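Local coordinates for protein malate oxidoreductase (Thermotoga maritima, PDB 1VL6) that probably catalyses the NAD-dependent oxidative decarboxylation of malate to pyruvate and carbon dioxide, at residues A203-V208 with N238-E243; F101-K104 with D108-A111. All blocks are in the same frame, centred on the assembly; numbering follows the deposited sequence.

Overall arrangement
Interactions 1 and 2 lie on opposite sides of the chain's centre, their own centres about 30 Å apart and their nearest atoms about 16 Å apart, so neither touches the other. Interaction 2 comes first along the chain: it is the turn from helix 89-107 into strand 110-115, an edge strand, within this chain, of the parallel sheet in the malic enzyme N-terminal region. Interaction 1 follows in the NAD binding domain, where helix 202-214 meets helix 239-246. They thus sample two separate alpha/beta regions. Interaction 2 is bordered by two other subunits of the four-chain assembly, whereas no other chain touches the two segments of interaction 1.

Interaction 1 of 2, residues A203-V208 with N238-E243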
ATOM      1  N   ALA A 203      10.569 -11.044  32.484  1.00 63.17           N
ATOM      2  CA  ALA A 203      11.853 -10.506  32.134  1.00 60.64           C
ATOM      3  C   ALA A 203      12.914 -10.947  33.103  1.00 61.55           C
ATOM      4  O   ALA A 203      13.986 -11.385  32.667  1.00 61.02           O
ATOM      5  CB  ALA A 203      11.767  -9.029  32.127  1.00 62.30           C
ATOM      6  N   GLY A 204      12.643 -10.783  34.409  1.00 61.28           N
ATOM      7  CA  GLY A 204      13.671 -11.000  35.433  1.00 61.10           C
ATOM      8  C   GLY A 204      14.296 -12.392  35.420  1.00 60.11           C
ATOM      9  O   GLY A 204      15.511 -12.563  35.418  1.00 59.79           O
ATOM     10  N   TYR A 205      13.432 -13.384  35.371  1.00 60.44           N
ATOM     11  CA  TYR A 205      13.800 -14.782  35.229  1.00 60.38           C
ATOM     12  C   TYR A 205      14.803 -14.968  34.079  1.00 60.90           C
ATOM     13  O   TYR A 205      15.853 -15.623  34.249  1.00 60.29           O
ATOM     14  CB  TYR A 205      12.522 -15.589  34.943  1.00 62.44           C
ATOM     15  CG  TYR A 205      12.706 -17.070  34.753  1.00 59.19           C
ATOM     16  CD1 TYR A 205      12.795 -17.917  35.848  1.00 54.92           C
ATOM     17  CD2 TYR A 205      12.770 -17.618  33.490  1.00 59.17           C
ATOM     18  CE1 TYR A 205      12.974 -19.257  35.700  1.00 61.75           C
ATOM     19  CE2 TYR A 205      12.929 -18.989  33.323  1.00 65.97           C
ATOM     20  CZ  TYR A 205      13.037 -19.795  34.434  1.00 64.47           C
ATOM     21  OH  TYR A 205      13.200 -21.126  34.294  1.00 59.49           O
ATOM     22  N   ASN A 206      14.488 -14.386  32.918  1.00 59.61           N
ATOM     23  CA  ASN A 206      15.335 -14.594  31.762  1.00 59.97           C
ATOM     24  C   ASN A 206      16.620 -13.788  31.834  1.00 60.82           C
ATOM     25  O   ASN A 206      17.699 -14.268  31.393  1.00 60.66           O
ATOM     26  CB  ASN A 206      14.608 -14.291  30.482  1.00 58.96           C
ATOM     27  CG  ASN A 206      13.616 -15.360  30.122  1.00 59.83           C
ATOM     28  OD1 ASN A 206      13.968 -16.300  29.435  1.00 69.53           O
ATOM     29  ND2 ASN A 206      12.356 -15.192  30.517  1.00 60.18           N
ATOM     30  N   ILE A 207      16.514 -12.581  32.387  1.00 60.60           N
ATOM     31  CA  ILE A 207      17.701 -11.731  32.578  1.00 61.84           C
ATOM     32  C   ILE A 207      18.705 -12.465  33.471  1.00 61.53           C
ATOM     33  O   ILE A 207      19.911 -12.508  33.195  1.00 60.49           O
ATOM     34  CB  ILE A 207      17.324 -10.378  33.208  1.00 63.87           C
ATOM     35  CG1 ILE A 207      16.641  -9.482  32.166  1.00 61.51           C
ATOM     36  CG2 ILE A 207      18.549  -9.687  33.742  1.00 67.46           C
ATOM     37  CD1 ILE A 207      15.730  -8.411  32.778  1.00 65.43           C
ATOM     38  N   VAL A 208      18.210 -13.073  34.536  1.00 60.66           N
ATOM     39  CA  VAL A 208      19.104 -13.821  35.417  1.00 60.87           C
ATOM     40  C   VAL A 208      19.840 -14.897  34.632  1.00 61.58           C
ATOM     41  O   VAL A 208      21.051 -15.020  34.717  1.00 63.47           O
ATOM     42  CB  VAL A 208      18.314 -14.464  36.550  1.00 61.93           C
ATOM     43  CG1 VAL A 208      19.201 -15.453  37.366  1.00 59.17           C
ATOM     44  CG2 VAL A 208      17.717 -13.388  37.428  1.00 64.97           C
ATOM     45  N   ASN A 238       6.876 -19.058  43.336  1.00 72.92           N
ATOM     46  CA  ASN A 238       6.543 -20.251  42.568  1.00 70.45           C
ATOM     47  C   ASN A 238       7.749 -21.135  42.417  1.00 67.12           C
ATOM     48  O   ASN A 238       8.829 -20.803  42.858  1.00 64.18           O
ATOM     49  CB  ASN A 238       5.941 -19.932  41.167  1.00 72.18           C
ATOM     50  CG  ASN A 238       6.597 -18.711  40.487  1.00 78.61           C
ATOM     51  OD1 ASN A 238       7.855 -18.851  40.075  1.00 68.68           O
ATOM     52  ND2 ASN A 238       5.951 -17.680  40.294  1.00 95.88           N
ATOM     53  N   GLU A 239       7.541 -22.280  41.788  1.00 65.47           N
ATOM     54  CA  GLU A 239       8.631 -23.120  41.312  1.00 64.99           C
ATOM     55  C   GLU A 239       9.732 -22.359  40.552  1.00 63.05           C
ATOM     56  O   GLU A 239      10.899 -22.745  40.620  1.00 64.24           O
ATOM     57  CB  GLU A 239       8.085 -24.303  40.462  1.00 66.55           C
ATOM     58  CG  GLU A 239       6.743 -24.058  39.761  1.00 70.32           C
ATOM     59  CD  GLU A 239       6.522 -24.922  38.526  1.00 69.58           C
ATOM     60  OE1 GLU A 239       7.498 -25.397  37.903  1.00 86.54           O
ATOM     61  OE2 GLU A 239       5.356 -25.102  38.147  1.00 76.80           O
ATOM     62  N   TYR A 240       9.395 -21.301  39.823  1.00 60.30           N
ATOM     63  CA  TYR A 240      10.410 -20.640  38.982  1.00 59.20           C
ATOM     64  C   TYR A 240      11.359 -19.778  39.829  1.00 60.13           C
ATOM     65  O   TYR A 240      12.530 -19.604  39.488  1.00 60.06           O
ATOM     66  CB  TYR A 240       9.757 -19.858  37.814  1.00 56.73           C
ATOM     67  CG  TYR A 240       8.958 -20.744  36.844  1.00 54.01           C
ATOM     68  CD1 TYR A 240       9.605 -21.415  35.827  1.00 49.66           C
ATOM     69  CD2 TYR A 240       7.564 -20.951  36.986  1.00 48.13           C
ATOM     70  CE1 TYR A 240       8.907 -22.252  34.957  1.00 55.07           C
ATOM     71  CE2 TYR A 240       6.862 -21.791  36.116  1.00 48.72           C
ATOM     72  CZ  TYR A 240       7.562 -22.440  35.104  1.00 54.79           C
ATOM     73  OH  TYR A 240       6.967 -23.283  34.190  1.00 64.57           O
ATOM     74  N   HIS A 241      10.852 -19.240  40.924  1.00 59.72           N
ATOM     75  CA  HIS A 241      11.669 -18.501  41.860  1.00 60.05           C
ATOM     76  C   HIS A 241      12.592 -19.475  42.592  1.00 60.21           C
ATOM     77  O   HIS A 241      13.757 -19.207  42.836  1.00 58.86           O
ATOM     78  CB  HIS A 241      10.764 -17.764  42.857  1.00 62.27           C
ATOM     79  CG  HIS A 241      10.074 -16.572  42.284  1.00 62.77           C
ATOM     80  ND1 HIS A 241       9.326 -15.708  43.057  1.00 67.89           N
ATOM     81  CD2 HIS A 241      10.064 -16.063  41.026  1.00 64.15           C
ATOM     82  CE1 HIS A 241       8.877 -14.726  42.293  1.00 72.15           C
ATOM     83  NE2 HIS A 241       9.324 -14.907  41.060  1.00 63.64           N
ATOM     84  N   LEU A 242      12.064 -20.627  42.941  1.00 60.17           N
ATOM     85  CA  LEU A 242      12.898 -21.666  43.534  1.00 59.85           C
ATOM     86  C   LEU A 242      14.028 -22.017  42.549  1.00 60.90           C
ATOM     87  O   LEU A 242      15.194 -22.130  42.925  1.00 60.96           O
ATOM     88  CB  LEU A 242      12.060 -22.881  43.875  1.00 54.82           C
ATOM     89  CG  LEU A 242      12.628 -23.928  44.814  1.00 65.16           C
ATOM     90  CD1 LEU A 242      12.880 -23.410  46.220  1.00 65.72           C
ATOM     91  CD2 LEU A 242      11.627 -25.075  44.886  1.00 60.85           C
ATOM     92  N   GLU A 243      13.696 -22.175  41.277  1.00 60.63           N
ATOM     93  CA  GLU A 243      14.720 -22.521  40.312  1.00 61.73           C
ATOM     94  C   GLU A 243      15.826 -21.453  40.319  1.00 63.04           C
ATOM     95  O   GLU A 243      17.036 -21.780  40.345  1.00 63.38           O
ATOM     96  CB  GLU A 243      14.115 -22.612  38.929  1.00 61.29           C
ATOM     97  CG  GLU A 243      15.031 -23.234  37.899  1.00 64.80           C
ATOM     98  CD  GLU A 243      14.598 -22.929  36.472  1.00 63.17           C
ATOM     99  OE1 GLU A 243      13.417 -22.594  36.242  1.00 55.15           O
ATOM    100  OE2 GLU A 243      15.454 -23.001  35.578  1.00 64.49           O
TER
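Tyr205 reaches from helix 202-214 to helix 239-246, where its ring meets Tyr240 and its hydroxyl meets Glu243. The two rings form an offset edge-to-face pair: the edge of Tyr240 is turned toward the face of Tyr205, with centroids 5.8 Å apart and planes at 86°. Beside this pair, Tyr205 CE1 lies 3.9 Å from Tyr240 CB, and the carbonyl oxygen of Tyr240 approaches the rim of the Tyr205 ring near its plane. Tyr205 OH donates to Glu243 OE1; the modelled separation of 2.4 Å is very short, and its exact value is doubtful at 2.61 Å resolution. The glutamate reaches the hydroxyl with an extended chain, CG anti to the backbone N (chi1 -168°), and crosses the tyrosine at about a right angle. Lys209 ties the polar end together, forming a salt bridge with Glu243 OE2 and a hydrogen bond with Tyr205 OH. One step further out, Asn238 N-caps helix 239-246: its OD1 accepts from His241 N at 3.1 Å and, weakly, from Tyr240 N. The ring of Phe149 meets both tyrosines. Gly204 belongs to a glycine-rich sequence consistent with a Rossmann-type dinucleotide fold. Helix 202-214 also packs on helix 166-186 and lies on the mixed sheet through Val208 on Val219, while helix 239-246 touches the end of strand 218-223 through His241 on Asp223.

Interaction 2 of 2, residues F101-K104 with D108-A111; sequences FLFK and DIDA
Lys104 carries one ammonium group to two carboxylates of the segment that follows its own helix: NZ lies 2.6 Å from Asp108 OD1 and 2.8 Å from Asp110 OD1, both salt bridges. Asp110 OD1 is approached on its syn side but tilted out of the carboxylate plane, Asp108 OD1 from above its plane. A bend at chi2 (61°) turns the lysine chain alongside both aspartates, and its CD passes 3.5 Å from Ile109 O. Asp108 is the first residue to leave helical angles after helix 89-107, with a positive phi of 64°. Ile109 N then bonds to Phe103 O at 3.2 Å with a nearly straight N-H (163°), although the donor stands well above the carbonyl plane, while the bond from Asp108 N to Lys104 O is weak. On the apolar side, Phe103 CB meets Ala111 CB at 3.6 Å, and Phe103 lies side by side with Ile109. Val74 of strand 71-76 touches both Phe103 and Ala111, so this packing helps join helix to sheet in a beta-alpha-beta unit. Asp110 OD1 also bonds Thr28 of the second subunit. Glu33 of the third subunit lies close to Asp110, a like charge, and makes only a long, weak ion pair with Lys104 NZ. The lysine is therefore likely to offset clustered negative charge at a junction of subunits.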
ATOM      1  N   PHE A 101       2.217  -3.059  13.534  1.00 62.85           N
ATOM      2  CA  PHE A 101       2.676  -1.895  12.791  1.00 62.54           C
ATOM      3  C   PHE A 101       4.226  -1.789  12.889  1.00 64.05           C
ATOM      4  O   PHE A 101       4.913  -1.563  11.877  1.00 63.19           O
ATOM      5  CB  PHE A 101       1.947  -0.648  13.315  1.00 62.81           C
ATOM      6  CG  PHE A 101       2.584   0.670  12.919  1.00 66.76           C
ATOM      7  CD1 PHE A 101       3.638   1.187  13.638  1.00 66.14           C
ATOM      8  CD2 PHE A 101       2.089   1.411  11.861  1.00 69.27           C
ATOM      9  CE1 PHE A 101       4.206   2.387  13.274  1.00 71.12           C
ATOM     10  CE2 PHE A 101       2.656   2.613  11.495  1.00 63.51           C
ATOM     11  CZ  PHE A 101       3.711   3.099  12.184  1.00 65.01           C
ATOM     12  N   LEU A 102       4.768  -1.998  14.094  1.00 62.54           N
ATOM     13  CA  LEU A 102       6.231  -2.038  14.291  1.00 63.16           C
ATOM     14  C   LEU A 102       6.942  -3.142  13.456  1.00 63.42           C
ATOM     15  O   LEU A 102       8.007  -2.887  12.858  1.00 62.39           O
ATOM     16  CB  LEU A 102       6.545  -2.242  15.776  1.00 61.16           C
ATOM     17  CG  LEU A 102       6.152  -1.056  16.654  1.00 67.02           C
ATOM     18  CD1 LEU A 102       6.478  -1.262  18.125  1.00 67.62           C
ATOM     19  CD2 LEU A 102       6.878   0.159  16.164  1.00 66.73           C
ATOM     20  N   PHE A 103       6.346  -4.346  13.451  1.00 62.18           N
ATOM     21  CA  PHE A 103       6.868  -5.459  12.717  1.00 62.87           C
ATOM     22  C   PHE A 103       7.001  -5.094  11.257  1.00 62.99           C
ATOM     23  O   PHE A 103       8.042  -5.382  10.652  1.00 64.38           O
ATOM     24  CB  PHE A 103       5.998  -6.731  12.881  1.00 67.72           C
ATOM     25  CG  PHE A 103       6.461  -7.640  13.971  1.00 67.02           C
ATOM     26  CD1 PHE A 103       7.709  -8.246  13.896  1.00 70.08           C
ATOM     27  CD2 PHE A 103       5.674  -7.875  15.076  1.00 68.66           C
ATOM     28  CE1 PHE A 103       8.166  -9.067  14.919  1.00 73.03           C
ATOM     29  CE2 PHE A 103       6.139  -8.671  16.108  1.00 73.68           C
ATOM     30  CZ  PHE A 103       7.389  -9.266  16.030  1.00 65.80           C
ATOM     31  N   LYS A 104       5.985  -4.447  10.698  1.00 62.65           N
ATOM     32  CA  LYS A 104       6.029  -4.029   9.305  1.00 63.94           C
ATOM     33  C   LYS A 104       7.045  -2.909   9.076  1.00 64.23           C
ATOM     34  O   LYS A 104       7.749  -2.876   8.079  1.00 64.43           O
ATOM     35  CB  LYS A 104       4.659  -3.519   8.857  1.00 64.56           C
ATOM     36  CG  LYS A 104       4.553  -3.287   7.319  1.00 66.46           C
ATOM     37  CD  LYS A 104       4.790  -4.613   6.554  1.00 76.30           C
ATOM     38  CE  LYS A 104       4.298  -4.588   5.131  1.00 73.07           C
ATOM     39  NZ  LYS A 104       5.011  -5.596   4.336  1.00 79.82           N
ATOM     40  N   ASP A 108       9.629  -5.250   7.865  1.00 63.20           N
ATOM     41  CA  ASP A 108       8.797  -5.498   6.685  1.00 63.61           C
ATOM     42  C   ASP A 108       8.070  -6.823   6.818  1.00 63.02           C
ATOM     43  O   ASP A 108       7.731  -7.487   5.838  1.00 62.11           O
ATOM     44  CB  ASP A 108       9.590  -5.341   5.383  1.00 59.45           C
ATOM     45  CG  ASP A 108       8.684  -5.242   4.144  1.00 75.12           C
ATOM     46  OD1 ASP A 108       7.512  -4.823   4.273  1.00 91.96           O
ATOM     47  OD2 ASP A 108       9.032  -5.582   2.988  1.00 84.54           O
ATOM     48  N   ILE A 109       7.796  -7.192   8.058  1.00 63.78           N
ATOM     49  CA  ILE A 109       7.096  -8.451   8.339  1.00 64.65           C
ATOM     50  C   ILE A 109       5.617  -8.172   8.381  1.00 65.43           C
ATOM     51  O   ILE A 109       5.188  -7.171   8.959  1.00 66.78           O
ATOM     52  CB  ILE A 109       7.561  -9.031   9.666  1.00 65.61           C
ATOM     53  CG1 ILE A 109       8.927  -9.656   9.477  1.00 66.62           C
ATOM     54  CG2 ILE A 109       6.583 -10.047  10.204  1.00 69.58           C
ATOM     55  CD1 ILE A 109       9.469 -10.193  10.764  1.00 77.11           C
ATOM     56  N   ASP A 110       4.845  -9.055   7.758  1.00 65.55           N
ATOM     57  CA  ASP A 110       3.414  -8.944   7.767  1.00 65.46           C
ATOM     58  C   ASP A 110       2.913  -9.608   9.043  1.00 66.01           C
ATOM     59  O   ASP A 110       2.787 -10.823   9.130  1.00 69.31           O
ATOM     60  CB  ASP A 110       2.852  -9.625   6.529  1.00 65.41           C
ATOM     61  CG  ASP A 110       3.125  -8.861   5.261  1.00 66.51           C
ATOM     62  OD1 ASP A 110       3.306  -7.620   5.268  1.00 74.45           O
ATOM     63  OD2 ASP A 110       3.149  -9.431   4.177  1.00 76.84           O
ATOM     64  N   ALA A 111       2.636  -8.823  10.056  1.00 65.94           N
ATOM     65  CA  ALA A 111       2.229  -9.375  11.322  1.00 65.37           C
ATOM     66  C   ALA A 111       0.724  -9.172  11.548  1.00 66.77           C
ATOM     67  O   ALA A 111       0.190  -8.152  11.193  1.00 67.38           O
ATOM     68  CB  ALA A 111       3.049  -8.724  12.425  1.00 67.97           C
TER